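Long-range contacts in hydrogen peroxide-inducible genes activator (Corynebacterium glutamicum, PDB 6G1B), which probably senses hydrogen peroxide and switches on transcription of peroxide-defence genes, as a regulator of the LysR family: residues G187-E192 with T270-S275; H208-Q213 with V277-R282. The protein carries 1 engineered substitution. All blocks are in the same frame, centred on the assembly; numbering follows the deposited sequence. Where two conformers were deposited one is given.

In the fold
Both contacts lie in the LysR substrate-binding domain, their centres about 13 Å apart, and both reach the same mixed sheet. The segments alternate along the chain: 187-192, 208-213, 270-275 and then 277-282, so the two pairings interlock rather than follow one another. A short loop through Phe-273 connects strand 268-271 to strand 278-288, and both strands pair antiparallel with strand 165-180. Phe-273 joins the two sites, with CD2 lying 3.8 Å from CB of Ala-279. Contact 1 lays a loop along the outer part of the sheet; contact 2 adds the short strand that carries Cys-209, tying its disulfide with Cys-218 to the sheet.

Contact 1 of 2, residues G187-E192 with T270-S275; sequences GRQDLE and TANFNS
Gly-187 to Glu-192 runs alongside Thr-270 to Asn-274 in roughly the same direction, the end-to-end directions of the two segments differing by 35°, and backbone hydrogen bonds pass back and forth between them. Gly-187 N donates to Thr-270 O at 2.9 Å, and Arg-188 O then receives Asn-272 N. Further on, Leu-191 N reaches Asn-272 O at 3.2 Å, in the carbonyl plane and on a lone pair. Leu-191 O closes the series by accepting from Asn-274 N at 2.8 Å. The pairing is irregular, with a single bridge between Leu-191 and Phe-273.

Leu-191 carries the apolar side. Its CB lies 3.9 Å from Phe-273 CD1, while its CD1 branch meets the Ala-271 methyl. The other branch, CD2, sits 3.8 Å above the plane of the Arg-188 guanidinium, over its centre. That flat group is held from the edge by Asp-190: NE and NH2 both grip the one oxygen OD1, NE at 2.8 Å on its syn lone pair and NH2 from above the carboxylate plane. Gln-189 bends at chi2 (-64°), which folds its amide back so that NE2 donates to Gly-187 O and to a water shared with Thr-270 OG1. Glu-192 and Asn-274 lie side by side and point the same way, their carboxylate and amide planes 73° apart, with Glu-192 OE1 3.5 Å from Asn-274 CB.

Beneath, Ala-271 is backbone-bonded to Val-177 of strand 165-180, so the loop 187-192 is laid against a strand of the sheet. Here the main chain does the joining. The Arg-188 to Asp-190 ion pair stays within its own segment, where it fixes the rotation of the guanidinium over Leu-191, and the polar links that side chains make between the two segments come partly through water, giving a contact that is oily along Leu-191 and hydrated beside Gln-189.

Contact 2 of 2, residues H208-Q213 with V277-R282; sequences HCLHDQ and VTANRR
His-211 has CG between its backbone N and carbonyl carbon (chi1 62°), which swings the imidazole back over Thr-278. There Thr-278 CB already lies over the ring face, and its chi1 of -69° sets OG1 beside its own N and CG2 anti to it, where CG2 comes to 3.4 Å from CE1 of His-211. The result is a CH-pi contact: CB stands 3.6 Å from the centroid of the His-211 ring, displaced toward the rim near NE2. The two side chains lie together, pointing the same way.

Below them the backbones form an antiparallel ladder, strand 209-211 adding to strand 278-288 of the domain's mixed sheet. Cys-209 with Asn-280 and His-211 with Thr-278 are hydrogen-bonded pairs flanking the non-hydrogen-bonded pair Leu-210 and Ala-279. Thr-278 N meets His-211 O at 2.7 Å, nearly head-on to the carbonyl, and a water donates to that same oxygen while accepting from Thr-278 OG1. At the other end Cys-209 N binds Asn-280 O at 2.7 Å. The side chain of Cys-209 shares a face with His-211 and Thr-278, and its SG is disulfide-bonded to Cys-218. Arg-281 turns its guanidinium away to a salt bridge with Glu-173 of strand 165-180.

Contact 1 of 2, residues G187-E192 with T270-S275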
loop_
_atom_site.group_PDB
_atom_site.type_symbol
_atom_site.label_atom_id
_atom_site.label_comp_id
_atom_site.label_asym_id
_atom_site.label_seq_id
_atom_site.Cartn_x
_atom_site.Cartn_y
_atom_site.Cartn_z
ATOM N N GLY B 187 7.846 24.649 11.843
ATOM C CA GLY B 187 9.210 25.106 11.606
ATOM C C GLY B 187 10.235 24.041 11.279
ATOM O O GLY B 187 11.337 24.368 10.791
ATOM N N ARG B 188 9.909 22.771 11.530
ATOM C CA ARG B 188 10.846 21.681 11.214
ATOM C C ARG B 188 11.066 21.579 9.709
ATOM O O ARG B 188 10.140 21.741 8.933
ATOM C CB ARG B 188 10.342 20.338 11.742
ATOM C CG ARG B 188 10.208 20.207 13.261
ATOM C CD ARG B 188 11.511 19.872 13.954
ATOM N NE ARG B 188 12.006 18.590 13.459
ATOM C CZ ARG B 188 11.640 17.399 13.920
ATOM N NH1 ARG B 188 10.784 17.284 14.946
ATOM N NH2 ARG B 188 12.149 16.307 13.357
ATOM N N GLN B 189 12.292 21.283 9.316
ATOM C CA GLN B 189 12.654 21.061 7.917
ATOM C C GLN B 189 13.233 19.645 7.638
ATOM O O GLN B 189 13.626 19.336 6.501
ATOM C CB GLN B 189 13.658 22.140 7.496
ATOM C CG GLN B 189 13.150 23.555 7.758
ATOM C CD GLN B 189 11.918 23.898 6.943
ATOM O OE1 GLN B 189 11.761 23.443 5.785
ATOM N NE2 GLN B 189 11.011 24.662 7.549
ATOM N N ASP B 190 13.213 18.778 8.656
ATOM C CA ASP B 190 13.824 17.450 8.594
ATOM C C ASP B 190 12.878 16.309 8.974
ATOM O O ASP B 190 13.328 15.284 9.458
ATOM C CB ASP B 190 15.073 17.420 9.498
ATOM C CG ASP B 190 14.758 17.667 10.947
ATOM O OD1 ASP B 190 13.595 17.934 11.302
ATOM O OD2 ASP B 190 15.708 17.585 11.768
ATOM N N LEU B 191 11.586 16.476 8.734
ATOM C CA LEU B 191 10.606 15.471 9.139
ATOM C C LEU B 191 10.762 14.208 8.338
ATOM O O LEU B 191 11.043 14.264 7.151
ATOM C CB LEU B 191 9.163 15.989 8.972
ATOM C CG LEU B 191 8.786 17.197 9.832
ATOM C CD1 LEU B 191 7.387 17.669 9.506
ATOM C CD2 LEU B 191 8.896 16.797 11.303
ATOM N N GLU B 192 10.573 13.074 9.009
ATOM C CA GLU B 192 10.609 11.747 8.379
ATOM C C GLU B 192 9.177 11.294 8.190
ATOM O O GLU B 192 8.266 11.926 8.722
ATOM C CB GLU B 192 11.373 10.759 9.287
ATOM C CG GLU B 192 12.879 11.040 9.398
ATOM C CD GLU B 192 13.607 11.120 8.035
ATOM O OE1 GLU B 192 14.553 11.943 7.864
ATOM O OE2 GLU B 192 13.219 10.387 7.096
ATOM N N THR B 270 4.645 26.411 8.702
ATOM C CA THR B 270 5.002 25.407 7.737
ATOM C C THR B 270 6.190 24.586 8.226
ATOM O O THR B 270 6.960 25.006 9.105
ATOM C CB THR B 270 5.324 26.034 6.377
ATOM O OG1 THR B 270 6.410 26.969 6.512
ATOM C CG2 THR B 270 4.052 26.755 5.814
ATOM N N ALA B 271 6.298 23.400 7.656
ATOM C CA ALA B 271 7.357 22.457 7.916
ATOM C C ALA B 271 7.628 21.707 6.605
ATOM O O ALA B 271 6.871 21.866 5.623
ATOM C CB ALA B 271 6.952 21.485 9.015
ATOM N N ASN B 272 8.704 20.929 6.567
ATOM C CA ASN B 272 9.030 20.102 5.415
ATOM C C ASN B 272 9.605 18.779 5.829
ATOM O O ASN B 272 10.212 18.657 6.903
ATOM C CB ASN B 272 9.998 20.800 4.453
ATOM C CG ASN B 272 9.307 21.851 3.606
ATOM O OD1 ASN B 272 9.547 23.046 3.808
ATOM N ND2 ASN B 272 8.402 21.442 2.729
ATOM N N PHE B 273 9.389 17.779 4.972
ATOM C CA PHE B 273 10.085 16.521 5.088
ATOM C C PHE B 273 11.525 16.667 4.624
ATOM O O PHE B 273 11.879 17.587 3.869
ATOM C CB PHE B 273 9.413 15.388 4.311
ATOM C CG PHE B 273 8.015 15.083 4.755
ATOM C CD1 PHE B 273 7.750 14.221 5.845
ATOM C CD2 PHE B 273 6.945 15.629 4.069
ATOM C CE1 PHE B 273 6.456 13.934 6.203
ATOM C CE2 PHE B 273 5.641 15.369 4.446
ATOM C CZ PHE B 273 5.396 14.550 5.521
ATOM N N ASN B 274 12.352 15.743 5.104
ATOM C CA ASN B 274 13.768 15.733 4.816
ATOM C C ASN B 274 14.031 15.388 3.354
ATOM O O ASN B 274 13.145 14.916 2.645
ATOM C CB ASN B 274 14.487 14.743 5.776
ATOM C CG ASN B 274 15.949 15.032 5.925
ATOM O OD1 ASN B 274 16.360 16.192 6.025
ATOM N ND2 ASN B 274 16.757 13.980 5.913
ATOM N N SER B 275 15.263 15.651 2.925
ATOM C CA SER B 275 15.767 15.313 1.591
ATOM C C SER B 275 15.425 13.901 1.120
ATOM O O SER B 275 15.122 13.704 -0.061
ATOM C CB SER B 275 17.289 15.497 1.504
ATOM O OG SER B 275 17.839 16.415 2.455
HETATM O O HOH W 1 8.962 25.967 5.856
HETATM O O HOH W 2 16.191 19.570 5.962
#

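Contact 2 of 2, residues H208-Q213 with V277-R282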
loop_
_atom_site.group_PDB
_atom_site.type_symbol
_atom_site.label_atom_id
_atom_site.label_comp_id
_atom_site.label_asym_id
_atom_site.label_seq_id
_atom_site.Cartn_x
_atom_site.Cartn_y
_atom_site.Cartn_z
ATOM N N HIS B 208 -1.005 13.690 -4.259
ATOM C CA HIS B 208 0.161 13.546 -3.369
ATOM C C HIS B 208 0.745 12.130 -3.390
ATOM O O HIS B 208 0.019 11.151 -3.390
ATOM C CB HIS B 208 -0.124 13.970 -1.924
ATOM C CG HIS B 208 -1.162 13.142 -1.236
ATOM N ND1 HIS B 208 -0.889 11.924 -0.632
ATOM C CD2 HIS B 208 -2.485 13.355 -1.060
ATOM C CE1 HIS B 208 -2.005 11.422 -0.137
ATOM N NE2 HIS B 208 -2.985 12.278 -0.373
ATOM N N CYS B 209 2.061 12.048 -3.422
ATOM C CA CYS B 209 2.803 10.793 -3.494
ATOM C C CYS B 209 3.900 10.839 -2.409
ATOM O O CYS B 209 4.890 11.572 -2.556
ATOM C CB CYS B 209 3.402 10.668 -4.895
ATOM S SG CYS B 209 4.441 9.210 -5.187
ATOM N N LEU B 210 3.691 10.087 -1.322
ATOM C CA LEU B 210 4.587 10.091 -0.154
ATOM C C LEU B 210 5.323 8.765 -0.041
ATOM O O LEU B 210 4.691 7.708 0.032
ATOM C CB LEU B 210 3.820 10.376 1.154
ATOM C CG LEU B 210 4.069 11.750 1.804
ATOM C CD1 LEU B 210 3.573 12.870 0.917
ATOM C CD2 LEU B 210 3.389 11.852 3.156
ATOM N N HIS B 211 6.650 8.821 -0.031
ATOM C CA HIS B 211 7.488 7.620 0.193
ATOM C C HIS B 211 8.911 8.048 0.546
ATOM O O HIS B 211 9.334 9.191 0.252
ATOM C CB HIS B 211 7.500 6.665 -1.041
ATOM C CG HIS B 211 8.080 7.274 -2.277
ATOM N ND1 HIS B 211 7.315 7.874 -3.254
ATOM C CD2 HIS B 211 9.364 7.417 -2.674
ATOM C CE1 HIS B 211 8.102 8.348 -4.204
ATOM N NE2 HIS B 211 9.350 8.094 -3.868
ATOM N N ASP B 212 9.639 7.115 1.158
ATOM C CA ASP B 212 11.104 7.178 1.302
ATOM C C ASP B 212 11.662 5.848 0.800
ATOM O O ASP B 212 10.904 5.056 0.248
ATOM C CB ASP B 212 11.509 7.507 2.752
ATOM C CG ASP B 212 11.071 6.424 3.771
ATOM O OD1 ASP B 212 10.943 5.239 3.400
ATOM O OD2 ASP B 212 10.842 6.769 4.951
ATOM N N GLN B 213 12.948 5.575 1.016
ATOM C CA GLN B 213 13.610 4.379 0.421
ATOM C C GLN B 213 13.130 3.034 0.967
ATOM O O GLN B 213 13.373 1.991 0.351
ATOM C CB GLN B 213 15.139 4.461 0.573
ATOM C CG GLN B 213 15.801 5.630 -0.168
ATOM C CD GLN B 213 15.985 6.874 0.705
ATOM O OE1 GLN B 213 15.019 7.618 0.946
ATOM N NE2 GLN B 213 17.219 7.097 1.201
ATOM N N VAL B 277 12.877 11.998 1.905
ATOM C CA VAL B 277 11.455 11.754 1.700
ATOM C C VAL B 277 11.029 12.371 0.382
ATOM O O VAL B 277 11.415 13.480 0.055
ATOM C CB VAL B 277 10.623 12.318 2.862
ATOM C CG1 VAL B 277 9.140 12.136 2.625
ATOM C CG2 VAL B 277 11.028 11.626 4.162
ATOM N N THR B 278 10.255 11.626 -0.387
ATOM C CA THR B 278 9.541 12.185 -1.531
ATOM C C THR B 278 8.144 12.567 -1.051
ATOM O O THR B 278 7.442 11.739 -0.460
ATOM C CB THR B 278 9.475 11.195 -2.705
ATOM O OG1 THR B 278 10.787 11.046 -3.245
ATOM C CG2 THR B 278 8.538 11.721 -3.841
ATOM N N ALA B 279 7.767 13.826 -1.246
ATOM C CA ALA B 279 6.386 14.254 -0.990
ATOM C C ALA B 279 6.040 15.251 -2.079
ATOM O O ALA B 279 6.263 16.469 -1.943
ATOM C CB ALA B 279 6.240 14.854 0.398
ATOM N N ASN B 280 5.568 14.704 -3.193
ATOM C CA ASN B 280 5.300 15.512 -4.379
ATOM C C ASN B 280 4.088 14.961 -5.163
ATOM O O ASN B 280 3.401 14.035 -4.705
ATOM C CB ASN B 280 6.572 15.625 -5.241
ATOM C CG ASN B 280 6.995 14.292 -5.852
ATOM O OD1 ASN B 280 6.314 13.299 -5.688
ATOM N ND2 ASN B 280 8.097 14.280 -6.578
ATOM N N ARG B 281 3.823 15.561 -6.326
ATOM C CA ARG B 281 2.865 15.018 -7.295
ATOM C C ARG B 281 3.410 15.262 -8.684
ATOM O O ARG B 281 4.090 16.226 -8.909
ATOM C CB ARG B 281 1.491 15.678 -7.128
ATOM C CG ARG B 281 1.454 17.170 -7.467
ATOM C CD ARG B 281 0.077 17.727 -7.187
ATOM N NE ARG B 281 -0.010 19.172 -7.365
ATOM C CZ ARG B 281 -1.118 19.868 -7.172
ATOM N NH1 ARG B 281 -2.217 19.268 -6.777
ATOM N NH2 ARG B 281 -1.143 21.173 -7.388
ATOM N N ARG B 282 3.108 14.354 -9.585
ATOM C CA ARG B 282 3.475 14.431 -10.993
ATOM C C ARG B 282 2.300 15.080 -11.726
ATOM O O ARG B 282 1.243 14.473 -11.817
ATOM C CB ARG B 282 3.653 13.011 -11.565
ATOM C CG ARG B 282 4.792 12.151 -11.017
ATOM C CD ARG B 282 4.604 10.669 -11.402
ATOM N NE ARG B 282 4.210 10.505 -12.817
ATOM C CZ ARG B 282 3.875 9.356 -13.412
ATOM N NH1 ARG B 282 3.914 8.203 -12.751
ATOM N NH2 ARG B 282 3.533 9.357 -14.704
HETATM O O HOH W 3 12.151 9.471 -1.417
#